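Local atomic coordinates of endo-beta-mannanase (Opitutaceae bacterium TAV5, PDB entry 7BOB), a protein that probably releases mannose units from the ends of beta-1,4-mannan chains, as a homotrimeric exo-beta-1,4-mannosidase of glycoside hydrolase family 5 active in the termite hindgut. Residues A134-T139 / A181-L186; V61-E67 / R129-Y133; C175-T179 / Q231-D235; I18-Y24 / G313-F319; N119-D123 / Q170-W174. All blocks are in the same frame, centred on the assembly; numbering follows the deposited sequence.

Interaction 1: residues A134-T139 / A181-L186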
# COMPACT_ATOMS: atom_id res chain seq x y z
N ALA A 134 -33.66 -9.35 12.40
CA ALA A 134 -34.27 -9.73 11.13
C ALA A 134 -35.59 -10.45 11.36
O ALA A 134 -36.59 -10.19 10.68
CB ALA A 134 -33.32 -10.59 10.31
N ARG A 135 -35.61 -11.39 12.31
CA ARG A 135 -36.84 -12.10 12.61
C ARG A 135 -37.91 -11.15 13.14
O ARG A 135 -39.08 -11.25 12.74
CB ARG A 135 -36.57 -13.22 13.61
CG ARG A 135 -37.83 -14.00 13.97
CD ARG A 135 -37.53 -15.32 14.66
NE ARG A 135 -36.75 -15.09 15.88
CZ ARG A 135 -35.46 -15.40 16.03
NH1 ARG A 135 -34.79 -15.97 15.03
NH2 ARG A 135 -34.84 -15.14 17.18
N THR A 136 -37.52 -10.18 13.97
CA THR A 136 -38.50 -9.25 14.53
C THR A 136 -39.16 -8.41 13.45
O THR A 136 -40.38 -8.25 13.44
CB THR A 136 -37.84 -8.33 15.54
OG1 THR A 136 -37.28 -9.12 16.60
CG2 THR A 136 -38.86 -7.36 16.08
N ILE A 137 -38.37 -7.81 12.56
CA ILE A 137 -38.96 -6.98 11.52
C ILE A 137 -39.84 -7.83 10.61
O ILE A 137 -40.98 -7.46 10.32
CB ILE A 137 -37.87 -6.24 10.71
CG1 ILE A 137 -36.99 -5.41 11.65
CG2 ILE A 137 -38.53 -5.35 9.67
CD1 ILE A 137 -37.75 -4.37 12.47
N THR A 138 -39.33 -8.99 10.19
CA THR A 138 -40.13 -9.88 9.34
C THR A 138 -41.47 -10.21 10.00
O THR A 138 -42.50 -10.25 9.33
CB THR A 138 -39.36 -11.16 9.03
OG1 THR A 138 -38.05 -10.83 8.52
CG2 THR A 138 -40.08 -11.97 7.97
N THR A 139 -41.47 -10.42 11.32
CA THR A 139 -42.72 -10.62 12.03
C THR A 139 -43.69 -9.48 11.76
O THR A 139 -44.86 -9.72 11.46
CB THR A 139 -42.45 -10.76 13.53
OG1 THR A 139 -42.02 -12.09 13.82
CG2 THR A 139 -43.71 -10.47 14.33
N ALA A 181 -33.04 -16.42 9.17
CA ALA A 181 -33.88 -15.79 10.18
C ALA A 181 -35.15 -15.23 9.56
O ALA A 181 -36.24 -15.32 10.14
CB ALA A 181 -33.11 -14.68 10.89
N ILE A 182 -35.02 -14.61 8.38
CA ILE A 182 -36.20 -14.07 7.71
C ILE A 182 -37.16 -15.20 7.36
O ILE A 182 -38.38 -15.07 7.47
CB ILE A 182 -35.76 -13.26 6.47
CG1 ILE A 182 -35.28 -11.88 6.89
CG2 ILE A 182 -36.89 -13.16 5.45
CD1 ILE A 182 -34.24 -11.29 5.92
N ARG A 183 -36.61 -16.36 6.98
CA ARG A 183 -37.42 -17.48 6.56
C ARG A 183 -37.99 -18.27 7.73
O ARG A 183 -38.83 -19.15 7.50
CB ARG A 183 -36.61 -18.39 5.63
CG ARG A 183 -36.27 -17.75 4.28
CD ARG A 183 -35.85 -18.77 3.21
NE ARG A 183 -35.19 -18.12 2.09
CZ ARG A 183 -35.81 -17.42 1.14
NH1 ARG A 183 -37.13 -17.28 1.14
NH2 ARG A 183 -35.10 -16.85 0.18
N GLU A 184 -37.55 -18.00 8.96
CA GLU A 184 -38.24 -18.55 10.12
C GLU A 184 -39.62 -17.94 10.30
O GLU A 184 -40.45 -18.50 11.02
CB GLU A 184 -37.42 -18.33 11.39
CG GLU A 184 -36.29 -19.31 11.57
CD GLU A 184 -35.42 -18.97 12.78
OE1 GLU A 184 -35.96 -18.34 13.71
OE2 GLU A 184 -34.21 -19.31 12.78
N VAL A 185 -39.89 -16.81 9.64
CA VAL A 185 -41.17 -16.14 9.70
C VAL A 185 -41.90 -16.20 8.37
O VAL A 185 -43.11 -16.45 8.33
CB VAL A 185 -41.00 -14.68 10.17
CG1 VAL A 185 -42.31 -13.90 10.05
CG2 VAL A 185 -40.45 -14.65 11.59
N LEU A 186 -41.20 -15.97 7.26
CA LEU A 186 -41.81 -15.98 5.93
C LEU A 186 -40.98 -16.89 5.03
O LEU A 186 -40.18 -16.42 4.20
CB LEU A 186 -41.90 -14.56 5.35
CG LEU A 186 -42.82 -13.57 6.04
CD1 LEU A 186 -42.69 -12.20 5.40
CD2 LEU A 186 -44.27 -14.07 5.96
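Ala134 and Ala181 bring helix 124-141 and the end of helix 168-183 close together in the outer helical layer of the (beta/alpha)8 barrel, their CB atoms 4.1 Å apart. With such small side chains the backbones come near, and the CA atoms of Arg135 and Ala181 are separated by 5.3 Å. Ile182 extends the tight side inward, its CG1 lying 3.4 Å from Thr138 OG1 and its branches reaching Leu99 and Leu153 of the barrel strands. The hydroxyl of Thr138 is bonded back to Ala134 O, which also takes the backbone N-H of Thr138 from the opposite face of its carbonyl plane; with OG1 beside the backbone N (chi1 -51°), CG2 falls anti to it and packs against Val185 and Leu186. Shortening Thr138 to an alanine is likely to open a gap beside Val185 and Leu186 and to cost Ala134 O its hydroxyl donor. The outer side is looser and polar. There the Arg135 side chain crosses that of Val185 at about a right angle, CG touching CG2, then bends at chi3 (58°). Its guanidinium lies within 6° of parallel to the Glu184 carboxylate, forming a salt bridge of 3.0 Å between Arg135 NH1 and Glu184 OE1.

Interaction 2: residues V61-E67 / R129-Y133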
# COMPACT_ATOMS: atom_id res chain seq x y z
N VAL A 61 -35.47 0.41 6.81
CA VAL A 61 -35.73 0.24 8.23
C VAL A 61 -34.41 0.50 8.94
O VAL A 61 -33.55 -0.38 9.03
CB VAL A 61 -36.30 -1.17 8.51
CG1 VAL A 61 -36.65 -1.36 9.97
CG2 VAL A 61 -37.54 -1.42 7.64
N ARG A 62 -34.21 1.74 9.39
CA ARG A 62 -32.92 2.11 9.97
C ARG A 62 -32.79 1.48 11.36
O ARG A 62 -33.52 1.85 12.30
CB ARG A 62 -32.77 3.63 10.03
CG ARG A 62 -31.32 4.06 10.15
CD ARG A 62 -31.15 5.57 10.06
NE ARG A 62 -31.82 6.26 11.16
CZ ARG A 62 -31.54 7.51 11.52
NH1 ARG A 62 -30.61 8.20 10.88
NH2 ARG A 62 -32.19 8.07 12.53
N TRP A 63 -31.87 0.51 11.47
CA TRP A 63 -31.71 -0.34 12.65
C TRP A 63 -31.59 0.43 13.97
O TRP A 63 -32.29 0.05 14.92
CB TRP A 63 -30.48 -1.24 12.46
CG TRP A 63 -30.41 -2.41 13.39
CD1 TRP A 63 -31.30 -2.73 14.38
CD2 TRP A 63 -29.40 -3.43 13.41
NE1 TRP A 63 -30.89 -3.88 15.02
CE2 TRP A 63 -29.73 -4.33 14.44
CE3 TRP A 63 -28.24 -3.66 12.66
CZ2 TRP A 63 -28.95 -5.45 14.73
CZ3 TRP A 63 -27.47 -4.76 12.95
CH2 TRP A 63 -27.83 -5.65 13.99
N PRO A 64 -30.74 1.46 14.11
CA PRO A 64 -30.71 2.18 15.39
C PRO A 64 -32.07 2.70 15.81
O PRO A 64 -32.40 2.68 17.00
CB PRO A 64 -29.74 3.34 15.13
CG PRO A 64 -29.64 3.43 13.60
CD PRO A 64 -29.77 2.01 13.15
N ASP A 65 -32.89 3.15 14.85
CA ASP A 65 -34.21 3.67 15.19
C ASP A 65 -35.05 2.58 15.84
O ASP A 65 -35.81 2.85 16.79
CB ASP A 65 -34.92 4.20 13.94
CG ASP A 65 -34.27 5.45 13.37
OD1 ASP A 65 -33.86 6.35 14.14
OD2 ASP A 65 -34.19 5.55 12.13
N PHE A 66 -34.92 1.35 15.36
CA PHE A 66 -35.85 0.29 15.73
C PHE A 66 -35.36 -0.56 16.90
O PHE A 66 -36.18 -1.21 17.57
CB PHE A 66 -36.14 -0.62 14.53
CG PHE A 66 -37.12 -0.04 13.53
CD1 PHE A 66 -36.71 0.92 12.60
CD2 PHE A 66 -38.47 -0.45 13.52
CE1 PHE A 66 -37.61 1.46 11.67
CE2 PHE A 66 -39.37 0.09 12.60
CZ PHE A 66 -38.96 1.05 11.68
N GLU A 67 -34.06 -0.59 17.18
CA GLU A 67 -33.51 -1.30 18.33
C GLU A 67 -32.52 -0.41 19.06
O GLU A 67 -31.31 -0.65 19.02
CB GLU A 67 -32.85 -2.62 17.91
CG GLU A 67 -32.72 -3.59 19.06
CD GLU A 67 -32.03 -4.87 18.68
OE1 GLU A 67 -31.94 -5.16 17.47
OE2 GLU A 67 -31.58 -5.59 19.59
N ARG A 129 -27.65 -10.77 17.62
CA ARG A 129 -28.53 -9.59 17.61
C ARG A 129 -29.07 -9.31 16.21
O ARG A 129 -30.22 -8.89 16.05
CB ARG A 129 -27.79 -8.37 18.14
CG ARG A 129 -27.50 -8.41 19.63
CD ARG A 129 -28.70 -7.95 20.46
NE ARG A 129 -29.60 -9.05 20.80
CZ ARG A 129 -30.90 -9.05 20.54
NH1 ARG A 129 -31.44 -8.00 19.94
NH2 ARG A 129 -31.67 -10.09 20.87
N GLY A 130 -28.26 -9.55 15.17
CA GLY A 130 -28.75 -9.33 13.82
C GLY A 130 -29.85 -10.30 13.42
O GLY A 130 -30.87 -9.90 12.86
N ALA A 131 -29.67 -11.58 13.74
CA ALA A 131 -30.69 -12.57 13.44
C ALA A 131 -32.00 -12.24 14.14
O ALA A 131 -33.07 -12.24 13.51
CB ALA A 131 -30.21 -13.97 13.84
N ALA A 132 -31.94 -11.92 15.43
CA ALA A 132 -33.17 -11.60 16.15
C ALA A 132 -33.84 -10.38 15.55
O ALA A 132 -35.07 -10.35 15.42
CB ALA A 132 -32.86 -11.37 17.63
N TYR A 133 -33.05 -9.39 15.14
CA TYR A 133 -33.62 -8.18 14.54
C TYR A 133 -34.28 -8.49 13.20
O TYR A 133 -35.35 -7.96 12.89
CB TYR A 133 -32.52 -7.13 14.37
CG TYR A 133 -32.86 -5.98 13.44
CD1 TYR A 133 -33.83 -5.04 13.79
CD2 TYR A 133 -32.19 -5.82 12.23
CE1 TYR A 133 -34.13 -3.97 12.95
CE2 TYR A 133 -32.48 -4.77 11.37
CZ TYR A 133 -33.44 -3.84 11.74
OH TYR A 133 -33.72 -2.79 10.89
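Glu67 works with both carboxylate oxygens: OE2 crosses to Arg129, and OE1 holds Trp63 of its own segment. OE2 forms a salt bridge with Arg129 NH1, approaching at the edge of the guanidinium while the two planes stand at 90°; the modelled separation is short enough for its exact length to be doubtful. Gly71 N also donates to OE2. The other oxygen, OE1, accepts from Trp63 NE1 at 3.0 Å in a nearly straight bond (168°) that lies in the indole plane and, with the stack on Tyr133, probably limits rotation of the indole. In that stack the five-membered ring of Trp63 and the phenol of Tyr133 lie face to face, centroids 3.6 Å apart and planes at 15°. Trp63 CH2 reaches Gly130 CA at 3.8 Å. Beyond the stack, Val61 CG1 lies 3.4 Å from Tyr133 OH, a hydroxyl whose hydrogen bond is to Leu99 O, and Phe66 CB meets the edge of the phenol at CE1. The contact thus joins the C-terminal end of barrel strand 56-62 and the short helix 63-66 to helix 124-141, with Phe100 of strand 94-101 edge-to-face with Trp63 and helix 75-89 packed against Phe66.

Interaction 3: residues C175-T179 / Q231-D235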
# COMPACT_ATOMS: atom_id res chain seq x y z
N CYS A 175 -24.83 -14.12 5.72
CA CYS A 175 -25.92 -14.05 4.75
C CYS A 175 -26.86 -15.24 4.91
O CYS A 175 -28.08 -15.08 4.90
CB CYS A 175 -25.34 -13.99 3.33
SG CYS A 175 -26.54 -13.90 1.99
N ARG A 176 -26.30 -16.44 5.09
CA ARG A 176 -27.10 -17.61 5.40
C ARG A 176 -27.91 -17.40 6.66
O ARG A 176 -29.11 -17.71 6.70
CB ARG A 176 -26.20 -18.85 5.57
CG ARG A 176 -26.95 -20.20 5.53
CD ARG A 176 -26.08 -21.36 6.05
NE ARG A 176 -25.61 -21.12 7.40
CZ ARG A 176 -26.30 -21.44 8.50
NH1 ARG A 176 -27.49 -22.03 8.40
NH2 ARG A 176 -25.80 -21.18 9.71
N ARG A 177 -27.29 -16.84 7.70
CA ARG A 177 -27.99 -16.68 8.98
C ARG A 177 -29.09 -15.64 8.88
O ARG A 177 -30.18 -15.83 9.44
CB ARG A 177 -27.00 -16.31 10.07
CG ARG A 177 -26.10 -17.45 10.51
CD ARG A 177 -26.83 -18.47 11.37
NE ARG A 177 -27.65 -17.84 12.39
CZ ARG A 177 -27.25 -17.58 13.64
NH1 ARG A 177 -26.03 -17.89 14.03
NH2 ARG A 177 -28.08 -17.01 14.49
N MET A 178 -28.84 -14.52 8.19
CA MET A 178 -29.84 -13.47 8.15
C MET A 178 -30.99 -13.83 7.21
O MET A 178 -32.14 -13.50 7.49
CB MET A 178 -29.22 -12.14 7.72
CG MET A 178 -28.15 -11.63 8.65
SD MET A 178 -28.67 -11.66 10.38
CE MET A 178 -27.43 -12.72 11.10
N THR A 179 -30.71 -14.49 6.09
CA THR A 179 -31.80 -15.00 5.27
C THR A 179 -32.56 -16.09 6.01
O THR A 179 -33.80 -16.13 5.96
CB THR A 179 -31.27 -15.54 3.93
OG1 THR A 179 -30.30 -16.57 4.18
CG2 THR A 179 -30.67 -14.42 3.09
N GLN A 231 -24.33 -16.36 -2.52
CA GLN A 231 -25.20 -15.53 -1.70
C GLN A 231 -26.36 -16.41 -1.25
O GLN A 231 -27.46 -16.37 -1.82
CB GLN A 231 -25.67 -14.29 -2.47
CG GLN A 231 -24.54 -13.28 -2.75
CD GLN A 231 -25.00 -12.13 -3.63
OE1 GLN A 231 -26.13 -11.66 -3.52
NE2 GLN A 231 -24.13 -11.68 -4.51
N PRO A 232 -26.15 -17.24 -0.23
CA PRO A 232 -27.15 -18.24 0.13
C PRO A 232 -28.44 -17.58 0.60
O PRO A 232 -28.43 -16.59 1.34
CB PRO A 232 -26.48 -19.02 1.26
CG PRO A 232 -25.52 -18.03 1.86
CD PRO A 232 -24.99 -17.27 0.68
N GLY A 233 -29.56 -18.14 0.16
CA GLY A 233 -30.84 -17.62 0.57
C GLY A 233 -31.32 -16.38 -0.15
O GLY A 233 -32.36 -15.83 0.23
N ILE A 234 -30.60 -15.91 -1.18
CA ILE A 234 -30.97 -14.70 -1.91
C ILE A 234 -31.67 -15.10 -3.20
O ILE A 234 -31.09 -15.80 -4.04
CB ILE A 234 -29.74 -13.83 -2.19
CG1 ILE A 234 -29.12 -13.34 -0.88
CG2 ILE A 234 -30.13 -12.66 -3.09
CD1 ILE A 234 -29.98 -12.35 -0.15
N ASP A 235 -32.92 -14.67 -3.38
CA ASP A 235 -33.66 -15.05 -4.58
C ASP A 235 -33.41 -14.11 -5.74
O ASP A 235 -33.46 -14.53 -6.89
CB ASP A 235 -35.18 -15.11 -4.31
CG ASP A 235 -35.53 -16.00 -3.14
OD1 ASP A 235 -35.45 -17.24 -3.29
OD2 ASP A 235 -35.85 -15.47 -2.06
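Pro232 sets its ring against Cys175 and Arg176 of helix 168-183, an outer helix of the (beta/alpha)8 barrel, as the chain makes a type II beta turn from Gln231 to Ile234 on its way to strand 237-241. Pro232 CG rests 3.7 Å from Arg176 N and also touches Arg176 CB, while CD faces the sulfur of Cys175. That sulfur, anti to its own backbone nitrogen (chi1 180°), is directed into the turn: SG lies 3.4 Å from Pro232 O, a close approach without a hydrogen bond, and 3.9 Å from Ile234 CG1. One helical turn further on, Thr179 covers Gly233. The glycine has a positive phi (80°), and a CB there would run into Thr179 OG1; without one, Gly233 CA comes to 5.5 Å from Thr179 CA. Arg183 reinforces the junction from the same helix by binding Gly233 O and Asp235. No hydrogen bond joins the two segments directly; Thr179 CG2 completes the fit, 3.6 Å from Gly233 O and 3.9 Å from Ile234 CD1.

Interaction 4: residues I18-Y24 / G313-F319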
# COMPACT_ATOMS: atom_id res chain seq x y z
N ILE A 18 -43.43 -5.77 -13.33
CA ILE A 18 -42.15 -5.09 -13.44
C ILE A 18 -42.13 -4.03 -12.35
O ILE A 18 -42.83 -3.01 -12.46
CB ILE A 18 -41.95 -4.47 -14.82
CG1 ILE A 18 -42.24 -5.48 -15.95
CG2 ILE A 18 -40.55 -3.91 -14.93
CD1 ILE A 18 -41.32 -6.68 -15.99
N PRO A 19 -41.36 -4.22 -11.28
CA PRO A 19 -41.24 -3.15 -10.27
C PRO A 19 -40.71 -1.89 -10.93
O PRO A 19 -39.73 -1.92 -11.67
CB PRO A 19 -40.26 -3.74 -9.26
CG PRO A 19 -40.42 -5.22 -9.39
CD PRO A 19 -40.69 -5.46 -10.86
N VAL A 20 -41.42 -0.78 -10.73
CA VAL A 20 -40.93 0.53 -11.14
C VAL A 20 -41.29 1.52 -10.04
O VAL A 20 -42.37 1.42 -9.43
CB VAL A 20 -41.48 0.99 -12.52
CG1 VAL A 20 -41.06 0.02 -13.64
CG2 VAL A 20 -43.00 1.12 -12.51
N GLY A 21 -40.39 2.45 -9.76
CA GLY A 21 -40.60 3.38 -8.65
C GLY A 21 -39.28 3.98 -8.21
O GLY A 21 -38.34 4.09 -9.00
N ALA A 22 -39.23 4.34 -6.92
CA ALA A 22 -38.14 5.14 -6.37
C ALA A 22 -37.75 4.63 -5.00
O ALA A 22 -38.59 4.16 -4.22
CB ALA A 22 -38.50 6.63 -6.23
N ASN A 23 -36.45 4.75 -4.70
CA ASN A 23 -36.00 4.71 -3.32
C ASN A 23 -36.45 5.99 -2.62
O ASN A 23 -36.46 7.07 -3.22
CB ASN A 23 -34.47 4.58 -3.27
CG ASN A 23 -33.98 3.29 -3.93
OD1 ASN A 23 -33.79 2.28 -3.26
ND2 ASN A 23 -33.78 3.34 -5.25
N TYR A 24 -36.81 5.89 -1.32
CA TYR A 24 -37.53 6.98 -0.67
C TYR A 24 -36.96 7.39 0.67
O TYR A 24 -36.79 6.55 1.56
CB TYR A 24 -39.00 6.64 -0.44
CG TYR A 24 -39.74 7.78 0.21
CD1 TYR A 24 -40.01 8.95 -0.49
CD2 TYR A 24 -40.15 7.70 1.53
CE1 TYR A 24 -40.68 10.00 0.10
CE2 TYR A 24 -40.82 8.74 2.13
CZ TYR A 24 -41.08 9.89 1.42
OH TYR A 24 -41.76 10.91 2.05
N GLY A 313 -36.65 -4.91 -13.22
CA GLY A 313 -37.30 -3.83 -12.50
C GLY A 313 -36.36 -2.66 -12.31
O GLY A 313 -35.14 -2.81 -12.48
N TYR A 314 -36.90 -1.48 -12.00
CA TYR A 314 -36.16 -0.23 -12.10
C TYR A 314 -36.61 0.71 -11.00
O TYR A 314 -37.78 1.11 -10.97
CB TYR A 314 -36.36 0.44 -13.48
CG TYR A 314 -36.20 -0.54 -14.62
CD1 TYR A 314 -34.99 -0.66 -15.32
CD2 TYR A 314 -37.26 -1.35 -15.00
CE1 TYR A 314 -34.86 -1.57 -16.35
CE2 TYR A 314 -37.14 -2.26 -16.01
CZ TYR A 314 -35.94 -2.38 -16.69
OH TYR A 314 -35.87 -3.30 -17.70
N LEU A 315 -35.70 1.07 -10.10
CA LEU A 315 -35.99 1.95 -8.98
C LEU A 315 -34.99 3.10 -8.98
O LEU A 315 -33.78 2.88 -8.86
CB LEU A 315 -35.93 1.19 -7.64
CG LEU A 315 -36.86 -0.02 -7.52
CD1 LEU A 315 -36.67 -0.68 -6.17
CD2 LEU A 315 -38.30 0.41 -7.71
N TRP A 316 -35.51 4.31 -9.10
CA TRP A 316 -34.68 5.50 -9.17
C TRP A 316 -34.15 5.89 -7.79
O TRP A 316 -34.80 5.64 -6.76
CB TRP A 316 -35.50 6.62 -9.78
CG TRP A 316 -34.93 7.97 -9.63
CD1 TRP A 316 -35.11 8.83 -8.58
CD2 TRP A 316 -34.09 8.65 -10.56
NE1 TRP A 316 -34.44 10.01 -8.82
CE2 TRP A 316 -33.80 9.91 -10.03
CE3 TRP A 316 -33.57 8.30 -11.81
CZ2 TRP A 316 -32.98 10.84 -10.68
CZ3 TRP A 316 -32.76 9.22 -12.47
CH2 TRP A 316 -32.49 10.48 -11.91
N TRP A 317 -32.96 6.50 -7.77
CA TRP A 317 -32.41 7.13 -6.56
C TRP A 317 -32.29 8.63 -6.78
O TRP A 317 -31.55 9.06 -7.66
CB TRP A 317 -31.01 6.57 -6.19
CG TRP A 317 -30.69 7.09 -4.82
CD1 TRP A 317 -30.30 8.37 -4.49
CD2 TRP A 317 -30.85 6.39 -3.58
NE1 TRP A 317 -30.20 8.50 -3.12
CE2 TRP A 317 -30.52 7.30 -2.54
CE3 TRP A 317 -31.20 5.08 -3.25
CZ2 TRP A 317 -30.57 6.94 -1.19
CZ3 TRP A 317 -31.25 4.73 -1.89
CH2 TRP A 317 -30.94 5.65 -0.89
N CYS A 318 -32.97 9.43 -5.97
CA CYS A 318 -34.00 9.01 -5.03
C CYS A 318 -35.24 9.91 -5.31
O CYS A 318 -35.20 10.77 -6.21
CB CYS A 318 -33.51 9.13 -3.58
SG CYS A 318 -33.12 10.84 -3.15
N PHE A 319 -36.33 9.73 -4.57
CA PHE A 319 -37.59 10.31 -5.02
C PHE A 319 -37.58 11.83 -4.97
O PHE A 319 -37.95 12.49 -5.95
CB PHE A 319 -38.76 9.76 -4.21
CG PHE A 319 -40.12 10.18 -4.75
CD1 PHE A 319 -40.45 9.97 -6.09
CD2 PHE A 319 -41.04 10.81 -3.93
CE1 PHE A 319 -41.69 10.37 -6.60
CE2 PHE A 319 -42.29 11.21 -4.42
CZ PHE A 319 -42.62 10.98 -5.76
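Val20, Gly21 and Ala22 pair in parallel with Tyr314, Leu315 and Trp316, joining the first and last strands of the (beta/alpha)8 barrel; the strand segments cross at -34°, the twist of a barrel wall. The ladder runs from Tyr314 N to Pro19 O (2.9 Å), through Gly21 N to Tyr314 O and Trp316 N to Gly21 O (2.8 Å), to Asn23 N and Trp316 O (2.8 Å). Past a cis peptide before Cys318, Phe319 N donates to Asn23 O. Leu315 CD2 lies over the bare backbone of Gly21, 3.6 Å from its N, while Ala22 CB meets Phe319 CB at 3.7 Å. Asn23 crosses Trp317 at about a right angle, its CB 3.3 Å from CE3, and its ND2 reaches Trp316 O (2.9 Å) from 63° above the carbonyl plane. That oxygen is therefore gripped twice by one residue. With Gln280 O as a further acceptor for ND2 and Arg58 donating to OD1, the buried amide is satisfied at both ends, which is likely to hold the Asn23 side chain in one orientation beside Trp317.

Interaction 5: residues N119-D123 / Q170-W174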
# COMPACT_ATOMS: atom_id res chain seq x y z
N ASN A 119 -17.45 -6.26 14.33
CA ASN A 119 -17.66 -6.42 12.90
C ASN A 119 -19.04 -6.98 12.64
O ASN A 119 -19.39 -8.04 13.16
CB ASN A 119 -16.59 -7.35 12.35
CG ASN A 119 -16.74 -7.58 10.85
OD1 ASN A 119 -17.59 -8.35 10.41
ND2 ASN A 119 -15.91 -6.90 10.05
N LEU A 120 -19.82 -6.28 11.79
CA LEU A 120 -21.21 -6.65 11.56
C LEU A 120 -21.35 -8.13 11.19
O LEU A 120 -22.31 -8.79 11.59
CB LEU A 120 -21.83 -5.77 10.45
CG LEU A 120 -23.28 -6.13 10.07
CD1 LEU A 120 -24.26 -5.52 11.06
CD2 LEU A 120 -23.66 -5.74 8.63
N PHE A 121 -20.38 -8.67 10.44
CA PHE A 121 -20.53 -10.00 9.88
C PHE A 121 -19.98 -11.11 10.76
O PHE A 121 -20.47 -12.25 10.70
CB PHE A 121 -19.83 -10.07 8.51
CG PHE A 121 -20.34 -9.07 7.50
CD1 PHE A 121 -21.68 -9.07 7.13
CD2 PHE A 121 -19.48 -8.14 6.93
CE1 PHE A 121 -22.16 -8.16 6.18
CE2 PHE A 121 -19.94 -7.23 5.98
CZ PHE A 121 -21.29 -7.24 5.60
N SER A 122 -18.94 -10.84 11.54
CA SER A 122 -18.20 -11.89 12.24
C SER A 122 -18.37 -11.88 13.74
O SER A 122 -18.17 -12.92 14.38
CB SER A 122 -16.71 -11.76 11.94
OG SER A 122 -16.31 -10.46 12.30
N ASP A 123 -18.66 -10.72 14.33
CA ASP A 123 -18.78 -10.65 15.77
C ASP A 123 -19.90 -11.56 16.26
O ASP A 123 -21.02 -11.49 15.74
CB ASP A 123 -19.05 -9.22 16.24
CG ASP A 123 -19.21 -9.15 17.73
OD1 ASP A 123 -18.26 -9.59 18.41
OD2 ASP A 123 -20.28 -8.73 18.23
N GLN A 170 -17.00 -15.77 6.30
CA GLN A 170 -17.83 -15.17 7.35
C GLN A 170 -18.99 -14.36 6.77
O GLN A 170 -20.08 -14.33 7.36
CB GLN A 170 -16.96 -14.29 8.26
CG GLN A 170 -16.18 -15.06 9.31
CD GLN A 170 -15.08 -14.22 9.92
OE1 GLN A 170 -14.53 -13.33 9.26
NE2 GLN A 170 -14.73 -14.51 11.16
N VAL A 171 -18.76 -13.66 5.66
CA VAL A 171 -19.86 -12.96 4.99
C VAL A 171 -20.87 -13.96 4.46
O VAL A 171 -22.09 -13.75 4.58
CB VAL A 171 -19.32 -12.07 3.85
CG1 VAL A 171 -20.48 -11.57 2.95
CG2 VAL A 171 -18.50 -10.90 4.41
N HIS A 172 -20.39 -15.05 3.85
CA HIS A 172 -21.29 -16.10 3.38
C HIS A 172 -22.15 -16.63 4.51
O HIS A 172 -23.36 -16.82 4.34
CB HIS A 172 -20.46 -17.21 2.74
CG HIS A 172 -21.27 -18.36 2.20
ND1 HIS A 172 -21.37 -18.63 0.85
CD2 HIS A 172 -21.97 -19.33 2.83
CE1 HIS A 172 -22.11 -19.70 0.67
NE2 HIS A 172 -22.49 -20.15 1.85
N GLU A 173 -21.54 -16.84 5.69
CA GLU A 173 -22.27 -17.38 6.83
C GLU A 173 -23.28 -16.37 7.36
O GLU A 173 -24.41 -16.74 7.71
CB GLU A 173 -21.30 -17.82 7.93
CG GLU A 173 -21.94 -18.25 9.25
CD GLU A 173 -22.83 -19.49 9.12
OE1 GLU A 173 -22.79 -20.18 8.08
OE2 GLU A 173 -23.59 -19.79 10.06
N TRP A 174 -22.90 -15.09 7.44
CA TRP A 174 -23.83 -14.07 7.92
C TRP A 174 -25.05 -13.99 7.03
O TRP A 174 -26.19 -13.83 7.52
CB TRP A 174 -23.12 -12.73 7.96
CG TRP A 174 -23.94 -11.61 8.49
CD1 TRP A 174 -24.03 -11.19 9.79
CD2 TRP A 174 -24.76 -10.72 7.72
NE1 TRP A 174 -24.87 -10.11 9.88
CE2 TRP A 174 -25.33 -9.79 8.62
CE3 TRP A 174 -25.07 -10.61 6.36
CZ2 TRP A 174 -26.19 -8.78 8.21
CZ3 TRP A 174 -25.92 -9.60 5.95
CH2 TRP A 174 -26.47 -8.69 6.87
O HOH W 1 -25.03 -8.60 12.36
O HOH W 2 -20.39 -14.77 9.91
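Phe121 turns the edge of its ring onto the face of Trp174 in a T-shaped pair, the phenyl and six-membered ring centroids 5.1 Å apart and the planes at 82°. Phe121 CD1 makes the nearest approach, 3.5 Å from Trp174 CD2. One face of the same phenyl ring takes a CH-pi contact from Val171 CG2, which sits 4.2 Å from the ring centroid, and the two helix side chains clasp it from different directions. The indole, with CG anti to the backbone N (chi1 -178°), extends from the helix to the loop, and its CZ2 meets Leu120 CD2. Its N-H points in the ring plane to a water 2.9 Å from NE1, which bonds on to Leu120 O. A second water donates to both Phe121 O and Gln170 O, each at 2.6 Å. Replacing Trp174 with an alanine would probably leave the Phe121 edge without its aromatic face and the bridging water without its indole donor. Gln170 OE1 accepts from Thr167 N, and the amide merely packs on Ser122 CB, with NE2 3.5 Å away. Asn119 braces the loop: its OD1 accepts from Phe121 N, an Asx turn, and from Ser122 N, widening it to an Asx motif. In the outer layer of the (beta/alpha)8 barrel this connects the loop before helix 124-141 to helix 168-183; helix 162-165 flanks Phe121, and Phe100 of strand 94-101 pairs edge-to-face with Trp174.

Interaction 4 is the fully buried one and the sole strand-to-strand contact, built mainly of backbone hydrogen bonds in the barrel wall; interactions 1, 2, 3 and 5 gather in the helical layer and loops on one side of the domain. Helix 168-183 serves interactions 1, 3 and 5, meeting a helix, a turn and a loop in turn, while helix 124-141 is shared by 1 and 2. Interactions 2 and 5 are buried and aromatic, a stack against a T-shaped pair, and touch through Trp63 and Leu120. Interactions 1 and 3, partly buried, pack small side chains closely, and interaction 1 adds a salt bridge at its solvent edge; its Arg183 reaches the turn of interaction 3.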